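Long-range contact in fimbrial subunit CupB6 (PDB 5CYL), which is the tip adhesin of a chaperone-usher pilus of Pseudomonas aeruginosa and probably helps the bacterium attach to surfaces and form biofilms: residues V213-N218 and F241-S246. Numbering follows the deposited sequence.
Sequences VGREIN and FDISLS
R215 sends one guanidinium nitrogen, NH2, to within 3.1 Å of the backbone O of S244, but the angle is too poor for a hydrogen bond, and the group meets this oxygen obliquely. The same NH2 lies 3.7 Å from CG2 of I243, beside a methyl as well as a carbonyl. With CG anti to the backbone N (chi1 -171°), the chain starts out extended toward the other strand, and a bend at chi3 of 91° brings NH2 beside S244 O; E212 offers NE a long, weak ion pair. Two residues on and facing the same way, I217 packs its CD1 on CG1 of I243 at 3.9 Å, beside the O of D242 at 4.2 Å. I243 thus receives the two neighbours on different branches; buried, it also touches F340, F342 and V354. The axes of segments 215-218 and 241-245 run nearly antiparallel, at 169°, yet stay 9.2 Å apart. Each strand takes backbone hydrogen bonds elsewhere: R215 and I217 from strand 352-361, F241 and I243 from strand 311-322. Strand 352-361, probably part of an added C-terminal tail, pairs with 215-225 and 332-343, consistent with donor-strand complementation at the edge of an immunoglobulin-like pilin sandwich.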
ATOM      1  N   VAL A 213     -14.263   4.911 -18.226  1.00 60.65           N
ATOM      2  CA  VAL A 213     -14.554   3.770 -19.090  1.00 60.50           C
ATOM      3  C   VAL A 213     -15.231   4.207 -20.397  1.00 65.20           C
ATOM      4  O   VAL A 213     -15.914   5.225 -20.457  1.00 66.01           O
ATOM      5  CB  VAL A 213     -15.324   2.660 -18.359  1.00 58.45           C
ATOM      6  CG1 VAL A 213     -15.656   1.522 -19.307  1.00 56.70           C
ATOM      7  CG2 VAL A 213     -14.500   2.119 -17.183  1.00 59.06           C
ATOM      8  N   GLY A 214     -14.977   3.456 -21.463  1.00 66.73           N
ATOM      9  CA  GLY A 214     -15.452   3.791 -22.790  1.00 64.06           C
ATOM     10  C   GLY A 214     -14.679   4.901 -23.479  1.00 62.79           C
ATOM     11  O   GLY A 214     -15.096   5.378 -24.519  1.00 60.13           O
ATOM     12  N   ARG A 215     -13.530   5.289 -22.946  1.00 63.07           N
ATOM     13  CA  ARG A 215     -12.723   6.326 -23.587  1.00 65.58           C
ATOM     14  C   ARG A 215     -12.259   5.904 -24.980  1.00 65.84           C
ATOM     15  O   ARG A 215     -11.654   4.859 -25.119  1.00 77.95           O
ATOM     16  CB  ARG A 215     -11.509   6.701 -22.717  1.00 71.52           C
ATOM     17  CG  ARG A 215     -10.770   7.933 -23.253  1.00 84.45           C
ATOM     18  CD  ARG A 215      -9.812   8.569 -22.262  1.00 91.12           C
ATOM     19  NE  ARG A 215      -8.445   8.050 -22.347  1.00 88.02           N
ATOM     20  CZ  ARG A 215      -7.956   7.080 -21.578  1.00 83.55           C
ATOM     21  NH1 ARG A 215      -8.700   6.474 -20.658  1.00 79.60           N
ATOM     22  NH2 ARG A 215      -6.711   6.704 -21.736  1.00 78.26           N
ATOM     23  N   GLU A 216     -12.534   6.715 -25.991  1.00 58.61           N
ATOM     24  CA  GLU A 216     -12.064   6.433 -27.349  1.00 54.79           C
ATOM     25  C   GLU A 216     -10.911   7.332 -27.762  1.00 51.19           C
ATOM     26  O   GLU A 216     -10.921   8.512 -27.472  1.00 53.20           O
ATOM     27  CB  GLU A 216     -13.170   6.609 -28.363  1.00 61.47           C
ATOM     28  CG  GLU A 216     -14.197   5.493 -28.347  1.00 72.51           C
ATOM     29  CD  GLU A 216     -14.887   5.387 -29.661  1.00 77.34           C
ATOM     30  OE1 GLU A 216     -15.059   6.431 -30.317  1.00 78.30           O
ATOM     31  OE2 GLU A 216     -15.226   4.257 -30.033  1.00 81.56           O
ATOM     32  N   ILE A 217      -9.940   6.790 -28.488  1.00 46.32           N
ATOM     33  CA  ILE A 217      -8.845   7.597 -29.017  1.00 43.16           C
ATOM     34  C   ILE A 217      -8.777   7.408 -30.529  1.00 43.23           C
ATOM     35  O   ILE A 217      -8.769   6.273 -31.008  1.00 49.68           O
ATOM     36  CB  ILE A 217      -7.513   7.178 -28.377  1.00 40.75           C
ATOM     37  CG1 ILE A 217      -7.582   7.347 -26.855  1.00 38.82           C
ATOM     38  CG2 ILE A 217      -6.373   7.989 -28.985  1.00 41.92           C
ATOM     39  CD1 ILE A 217      -6.314   7.010 -26.088  1.00 39.77           C
ATOM     40  N   ASN A 218      -8.768   8.483 -31.313  1.00 40.69           N
ATOM     41  CA  ASN A 218      -8.686   8.300 -32.793  1.00 42.38           C
ATOM     42  C   ASN A 218      -7.358   8.686 -33.336  1.00 40.10           C
ATOM     43  O   ASN A 218      -6.919   9.801 -33.105  1.00 42.73           O
ATOM     44  CB  ASN A 218      -9.749   9.052 -33.555  1.00 43.20           C
ATOM     45  CG  ASN A 218     -11.134   8.683 -33.090  1.00 48.05           C
ATOM     46  OD1 ASN A 218     -11.540   7.523 -33.120  1.00 55.76           O
ATOM     47  ND2 ASN A 218     -11.845   9.662 -32.584  1.00 49.15           N
ATOM     48  N   PHE A 241       0.986   8.934 -30.614  1.00 32.68           N
ATOM     49  CA  PHE A 241      -0.101   9.130 -29.658  1.00 31.13           C
ATOM     50  C   PHE A 241       0.267   8.588 -28.294  1.00 32.04           C
ATOM     51  O   PHE A 241       1.178   7.798 -28.166  1.00 34.59           O
ATOM     52  CB  PHE A 241      -1.415   8.543 -30.174  1.00 30.26           C
ATOM     53  CG  PHE A 241      -1.399   7.069 -30.369  1.00 31.72           C
ATOM     54  CD1 PHE A 241      -0.635   6.489 -31.359  1.00 32.56           C
ATOM     55  CD2 PHE A 241      -2.194   6.258 -29.572  1.00 32.79           C
ATOM     56  CE1 PHE A 241      -0.644   5.108 -31.534  1.00 34.47           C
ATOM     57  CE2 PHE A 241      -2.228   4.880 -29.741  1.00 30.80           C
ATOM     58  CZ  PHE A 241      -1.450   4.303 -30.726  1.00 32.50           C
ATOM     59  N   ASP A 242      -0.442   9.027 -27.268  1.00 35.44           N
ATOM     60  CA  ASP A 242      -0.203   8.585 -25.899  1.00 36.30           C
ATOM     61  C   ASP A 242      -1.492   8.095 -25.268  1.00 34.56           C
ATOM     62  O   ASP A 242      -2.538   8.723 -25.423  1.00 40.01           O
ATOM     63  CB  ASP A 242       0.356   9.753 -25.102  1.00 39.78           C
ATOM     64  CG  ASP A 242       1.014   9.324 -23.845  1.00 47.73           C
ATOM     65  OD1 ASP A 242       0.353   8.987 -22.892  1.00 56.99           O
ATOM     66  OD2 ASP A 242       2.214   9.346 -23.762  1.00 58.61           O
ATOM     67  N   ILE A 243      -1.421   6.983 -24.551  1.00 31.30           N
ATOM     68  CA  ILE A 243      -2.564   6.511 -23.760  1.00 32.02           C
ATOM     69  C   ILE A 243      -2.194   6.836 -22.331  1.00 34.25           C
ATOM     70  O   ILE A 243      -1.173   6.380 -21.841  1.00 33.07           O
ATOM     71  CB  ILE A 243      -2.848   5.021 -23.928  1.00 30.06           C
ATOM     72  CG1 ILE A 243      -3.251   4.718 -25.375  1.00 29.85           C
ATOM     73  CG2 ILE A 243      -3.936   4.568 -22.959  1.00 28.24           C
ATOM     74  CD1 ILE A 243      -3.524   3.262 -25.613  1.00 29.73           C
ATOM     75  N   SER A 244      -3.000   7.660 -21.679  1.00 37.40           N
ATOM     76  CA  SER A 244      -2.673   8.122 -20.342  1.00 42.68           C
ATOM     77  C   SER A 244      -3.770   7.963 -19.266  1.00 44.63           C
ATOM     78  O   SER A 244      -4.951   7.907 -19.553  1.00 47.66           O
ATOM     79  CB  SER A 244      -2.225   9.563 -20.442  1.00 43.80           C
ATOM     80  OG  SER A 244      -1.871  10.040 -19.166  1.00 62.58           O
ATOM     81  N   LEU A 245      -3.335   7.893 -18.025  1.00 42.45           N
ATOM     82  CA  LEU A 245      -4.213   7.813 -16.865  1.00 43.82           C
ATOM     83  C   LEU A 245      -3.830   8.943 -15.935  1.00 46.29           C
ATOM     84  O   LEU A 245      -2.643   9.294 -15.854  1.00 42.67           O
ATOM     85  CB  LEU A 245      -4.036   6.486 -16.126  1.00 42.70           C
ATOM     86  CG  LEU A 245      -4.628   5.225 -16.748  1.00 41.41           C
ATOM     87  CD1 LEU A 245      -4.105   4.001 -16.023  1.00 43.58           C
ATOM     88  CD2 LEU A 245      -6.145   5.241 -16.697  1.00 39.98           C
ATOM     89  N   SER A 246      -4.789   9.529 -15.230  1.00 51.09           N
ATOM     90  CA  SER A 246      -4.428  10.627 -14.299  1.00 52.99           C
ATOM     91  C   SER A 246      -5.071  10.455 -12.954  1.00 50.89           C
ATOM     92  O   SER A 246      -5.924   9.593 -12.761  1.00 50.08           O
ATOM     93  CB  SER A 246      -4.739  11.985 -14.903  1.00 53.09           C
ATOM     94  OG  SER A 246      -6.075  11.934 -15.378  1.00 55.76           O
TER